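Local coordinates for protein DNA polymerase III, beta subunit (Thermotoga maritima, PDB 1VPK) that probably tethers DNA polymerases and other proteins to DNA, conferring processivity, as a ring-shaped head-to-tail homodimer around the duplex, at residues S102-D106 with A107-S111; E295-N299 with V300-V304. All blocks are in the same frame, centred on the assembly; numbering follows the deposited sequence.

Contact 1 of 2, residues S102-D106 with A107-S111; sequences SLEGD and ALVIS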
loop_
_atom_site.group_PDB
_atom_site.type_symbol
_atom_site.label_atom_id
_atom_site.label_comp_id
_atom_site.label_asym_id
_atom_site.label_seq_id
_atom_site.Cartn_x
_atom_site.Cartn_y
_atom_site.Cartn_z
ATOM N N SER A 102 -8.655 -33.345 9.169
ATOM C CA SER A 102 -8.643 -34.494 10.056
ATOM C C SER A 102 -7.724 -34.165 11.200
ATOM O O SER A 102 -7.106 -33.114 11.206
ATOM C CB SER A 102 -8.200 -35.774 9.327
ATOM O OG SER A 102 -6.908 -35.658 8.745
ATOM N N LEU A 103 -7.648 -35.071 12.155
ATOM C CA LEU A 103 -6.742 -34.957 13.289
ATOM C C LEU A 103 -5.666 -36.062 13.238
ATOM O O LEU A 103 -5.939 -37.202 12.843
ATOM C CB LEU A 103 -7.518 -34.982 14.611
ATOM C CG LEU A 103 -8.519 -33.826 14.752
ATOM C CD1 LEU A 103 -9.531 -34.133 15.823
ATOM C CD2 LEU A 103 -7.886 -32.479 15.083
ATOM N N GLU A 104 -4.434 -35.693 13.559
ATOM C CA GLU A 104 -3.330 -36.655 13.694
ATOM C C GLU A 104 -2.617 -36.137 14.915
ATOM O O GLU A 104 -2.202 -34.993 14.934
ATOM C CB GLU A 104 -2.422 -36.670 12.440
ATOM C CG GLU A 104 -1.048 -37.425 12.584
ATOM C CD GLU A 104 -0.298 -37.596 11.224
ATOM O OE1 GLU A 104 -0.949 -37.458 10.141
ATOM O OE2 GLU A 104 0.930 -37.880 11.250
ATOM N N GLY A 105 -2.541 -36.946 15.964
ATOM C CA GLY A 105 -2.005 -36.474 17.244
ATOM C C GLY A 105 -2.857 -35.306 17.735
ATOM O O GLY A 105 -4.077 -35.376 17.669
ATOM N N ASP A 106 -2.198 -34.235 18.186
ATOM C CA ASP A 106 -2.839 -32.986 18.684
ATOM C C ASP A 106 -2.891 -31.903 17.595
ATOM O O ASP A 106 -3.005 -30.719 17.885
ATOM C CB ASP A 106 -2.029 -32.422 19.866
ATOM C CG ASP A 106 -1.820 -33.451 21.017
ATOM O OD1 ASP A 106 -2.739 -34.281 21.258
ATOM O OD2 ASP A 106 -0.745 -33.421 21.688
ATOM N N ALA A 107 -2.756 -32.322 16.342
ATOM C CA ALA A 107 -2.695 -31.408 15.207
ATOM C C ALA A 107 -3.956 -31.528 14.367
ATOM O O ALA A 107 -4.483 -32.641 14.207
ATOM C CB ALA A 107 -1.476 -31.779 14.354
ATOM N N LEU A 108 -4.429 -30.399 13.831
ATOM C CA LEU A 108 -5.358 -30.383 12.725
ATOM C C LEU A 108 -4.561 -30.556 11.433
ATOM O O LEU A 108 -3.612 -29.800 11.180
ATOM C CB LEU A 108 -6.124 -29.042 12.665
ATOM C CG LEU A 108 -7.103 -28.832 11.492
ATOM C CD1 LEU A 108 -8.338 -29.756 11.600
ATOM C CD2 LEU A 108 -7.592 -27.333 11.416
ATOM N N VAL A 109 -4.946 -31.537 10.629
ATOM C CA VAL A 109 -4.308 -31.795 9.361
ATOM C C VAL A 109 -5.256 -31.288 8.280
ATOM O O VAL A 109 -6.428 -31.661 8.234
ATOM C CB VAL A 109 -3.991 -33.274 9.126
ATOM C CG1 VAL A 109 -3.325 -33.437 7.758
ATOM C CG2 VAL A 109 -3.157 -33.845 10.238
ATOM N N ILE A 110 -4.747 -30.394 7.435
ATOM C CA ILE A 110 -5.562 -29.727 6.383
ATOM C C ILE A 110 -4.873 -30.061 5.061
ATOM O O ILE A 110 -3.746 -29.602 4.816
ATOM C CB ILE A 110 -5.593 -28.192 6.538
ATOM C CG1 ILE A 110 -6.049 -27.747 7.947
ATOM C CG2 ILE A 110 -6.521 -27.564 5.525
ATOM C CD1 ILE A 110 -4.948 -27.285 8.826
ATOM N N SER A 111 -5.572 -30.837 4.223
ATOM C CA SER A 111 -5.046 -31.397 2.991
ATOM C C SER A 111 -5.849 -30.901 1.818
ATOM O O SER A 111 -7.097 -31.082 1.733
ATOM C CB SER A 111 -5.148 -32.915 3.002
ATOM O OG SER A 111 -4.565 -33.405 4.182
HETATM O O HOH W 1 -6.731 -34.170 6.205
#
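Ser102 and Val109 form an antiparallel hydrogen-bonded pair, Leu103 and Leu108 the non-hydrogen-bonded pair next to it, and Glu104 and Ala107 the last hydrogen-bonded pair before the chain reverses through a type II' turn. Two bonds join the first pair, Val109 N to Ser102 O at 2.7 Å and Ser102 N to Val109 O at 2.9 Å. At the turn the return bond runs from Ala107 N to Glu104 O at 3.1 Å. Gly105 holds the first corner, its phi of 60° and psi of -134° lying close to the values of a II' turn there, where positive phi favours glycine.

Side chains alternate between the two faces. On one, the aliphatic part of Glu104 lies against Val109, with Glu104 CB 3.7 Å from Val109 CG2, the branch beside the Val109 backbone N; the rest of the Glu104 chain runs on extended to its carboxylate. Ser102 OG, placed between its own backbone N and carbonyl carbon (chi1 58°), faces Val109 CB. The hydroxyl also meets a water at 2.9 Å, which donates to Val109 O and bonds Ser111 OG, so one solvent molecule links both strands and gives the Val109 carbonyl a second donor. On the other face Leu103 and Leu108 approach more loosely, Leu103 CD2 lying 4.4 Å from Leu108 CD1. Both leucines go on to Met13 and Phe80, which places this face against the interior of the domain. At the second corner Asp106 O takes a hydrogen bond from Thr121 OG1, and beyond the turn Leu108 pairs with Ile119 of strand 115-120. The whole is a two-residue beta hairpin, built on a II' turn with glycine at its first corner, joining neighbouring strands of an antiparallel sheet in the N-terminal domain.

Contact 2 of 2, residues E295-N299 with V300-V304; sequences EIEEN and VMRLV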
loop_
_atom_site.group_PDB
_atom_site.type_symbol
_atom_site.label_atom_id
_atom_site.label_comp_id
_atom_site.label_asym_id
_atom_site.label_seq_id
_atom_site.Cartn_x
_atom_site.Cartn_y
_atom_site.Cartn_z
ATOM N N GLU A 295 -12.853 31.011 1.411
ATOM C CA GLU A 295 -13.331 32.365 1.169
ATOM C C GLU A 295 -14.369 32.216 0.060
ATOM O O GLU A 295 -14.054 32.072 -1.138
ATOM C CB GLU A 295 -12.186 33.275 0.752
ATOM C CG GLU A 295 -11.126 33.394 1.812
ATOM C CD GLU A 295 -9.860 34.042 1.308
ATOM O OE1 GLU A 295 -9.738 34.335 0.115
ATOM O OE2 GLU A 295 -8.972 34.278 2.128
ATOM N N ILE A 296 -15.615 32.216 0.486
ATOM C CA ILE A 296 -16.730 32.033 -0.396
ATOM C C ILE A 296 -17.283 33.395 -0.855
ATOM O O ILE A 296 -17.633 34.252 -0.051
ATOM C CB ILE A 296 -17.811 31.219 0.308
ATOM C CG1 ILE A 296 -17.256 29.890 0.775
ATOM C CG2 ILE A 296 -18.988 31.022 -0.638
ATOM C CD1 ILE A 296 -18.059 29.261 1.820
ATOM N N GLU A 297 -17.294 33.589 -2.166
ATOM C CA GLU A 297 -17.718 34.803 -2.811
ATOM C C GLU A 297 -18.809 34.406 -3.794
ATOM O O GLU A 297 -19.238 33.243 -3.836
ATOM C CB GLU A 297 -16.551 35.456 -3.555
ATOM C CG GLU A 297 -15.339 35.735 -2.647
ATOM C CD GLU A 297 -14.062 36.120 -3.414
ATOM O OE1 GLU A 297 -14.150 36.431 -4.639
ATOM O OE2 GLU A 297 -12.972 36.127 -2.772
ATOM N N GLU A 298 -19.255 35.359 -4.599
ATOM C CA GLU A 298 -20.479 35.157 -5.324
ATOM C C GLU A 298 -20.437 34.018 -6.342
ATOM O O GLU A 298 -21.418 33.263 -6.449
ATOM C CB GLU A 298 -20.943 36.464 -5.959
ATOM C CG GLU A 298 -22.461 36.432 -6.424
ATOM C CD GLU A 298 -23.401 35.441 -5.639
ATOM O OE1 GLU A 298 -23.621 35.611 -4.409
ATOM O OE2 GLU A 298 -23.927 34.491 -6.297
ATOM N N ASN A 299 -19.321 33.895 -7.058
ATOM C CA ASN A 299 -19.146 32.929 -8.158
ATOM C C ASN A 299 -18.001 31.919 -7.968
ATOM O O ASN A 299 -17.826 31.018 -8.791
ATOM C CB ASN A 299 -18.803 33.714 -9.449
ATOM C CG ASN A 299 -19.981 34.464 -9.993
ATOM O OD1 ASN A 299 -19.964 35.679 -10.099
ATOM N ND2 ASN A 299 -21.035 33.742 -10.306
ATOM N N VAL A 300 -17.176 32.148 -6.961
ATOM C CA VAL A 300 -15.989 31.352 -6.721
ATOM C C VAL A 300 -15.797 31.200 -5.236
ATOM O O VAL A 300 -16.338 31.962 -4.414
ATOM C CB VAL A 300 -14.668 31.979 -7.340
ATOM C CG1 VAL A 300 -14.761 32.078 -8.829
ATOM C CG2 VAL A 300 -14.387 33.354 -6.790
ATOM N N MET A 301 -14.987 30.220 -4.907
ATOM C CA MET A 301 -14.575 29.965 -3.571
ATOM C C MET A 301 -13.068 29.832 -3.659
ATOM O O MET A 301 -12.592 29.105 -4.523
ATOM C CB MET A 301 -15.253 28.660 -3.166
ATOM C CG MET A 301 -15.058 28.231 -1.831
ATOM S SD MET A 301 -16.156 26.858 -1.404
ATOM C CE MET A 301 -15.712 25.526 -2.481
ATOM N N ARG A 302 -12.319 30.562 -2.833
ATOM C CA ARG A 302 -10.866 30.382 -2.745
ATOM C C ARG A 302 -10.536 29.509 -1.550
ATOM O O ARG A 302 -11.085 29.717 -0.460
ATOM C CB ARG A 302 -10.147 31.724 -2.586
ATOM C CG ARG A 302 -10.438 32.772 -3.705
ATOM C CD ARG A 302 -9.936 34.158 -3.290
ATOM N NE ARG A 302 -8.593 34.450 -3.789
ATOM C CZ ARG A 302 -7.624 35.098 -3.123
ATOM N NH1 ARG A 302 -7.784 35.501 -1.861
ATOM N NH2 ARG A 302 -6.440 35.305 -3.704
ATOM N N LEU A 303 -9.652 28.535 -1.744
ATOM C CA LEU A 303 -9.183 27.687 -0.671
ATOM C C LEU A 303 -7.754 28.122 -0.346
ATOM O O LEU A 303 -6.917 28.198 -1.237
ATOM C CB LEU A 303 -9.185 26.184 -1.033
ATOM C CG LEU A 303 -10.409 25.393 -1.518
ATOM C CD1 LEU A 303 -10.468 23.997 -0.991
ATOM C CD2 LEU A 303 -11.688 26.104 -1.295
ATOM N N VAL A 304 -7.473 28.383 0.926
ATOM C CA VAL A 304 -6.211 28.953 1.310
ATOM C C VAL A 304 -5.592 28.127 2.416
ATOM O O VAL A 304 -6.264 27.836 3.423
ATOM C CB VAL A 304 -6.387 30.407 1.791
ATOM C CG1 VAL A 304 -5.038 30.996 2.321
ATOM C CG2 VAL A 304 -6.962 31.238 0.675
#
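Val300, Glu295 and Arg302 bury the most surface in this beta hairpin, whose strands 292-296 and 300-307 are linked by a short exposed turn in the C-terminal domain. Val300 carries the end nearest the turn: Val300 O receives Glu297 N at 2.9 Å, and its CG2 methyl lies near Glu297 OE1. The Val300 amide itself is buried with no partner. Further along, Glu295 and Arg302 form a hydrogen-bonded pair, exchanging two backbone bonds, each of 2.9 Å. Their side chains rise from the same face. Glu295 runs extended beyond CG, whereas Arg302 bends at chi3 (95°), which turns the NH1 edge of its guanidinium to the carboxylate, the two planes 30° apart. The other carboxylate oxygen, Glu295 OE2, is salt-bridged to Lys293, so the acid has a basic partner for each oxygen. On the opposite face Ile296 and Met301 lie side by side, Ile296 CG1 3.8 Å from Met301 CG, and Met301 continues onto Leu274 of helix 271-285. The salt bridge itself spans 3.0 Å from Arg302 NH1 to Glu295 OE1, which offers its syn lone pair from slightly outside the guanidinium plane.

Overall arrangement
Contact 1 (102-106 with 107-111) and contact 2 (295-299 with 300-304) come one after the other along the chain, the first closing long before the second opens. They share no sheet: one belongs to the antiparallel sheet of the N-terminal domain that holds strands 98-104 and 107-112, the other to the sheet of the C-terminal domain that holds 292-296 and 300-307. Their centres lie 67 Å apart, with nearest atoms about 52 Å apart, on opposite sides of the chain's centre; in sequence the central domain lies between them. Neither touches the other subunit. Each hairpin is local to its own domain, one near each end of the subunit's three-domain arc.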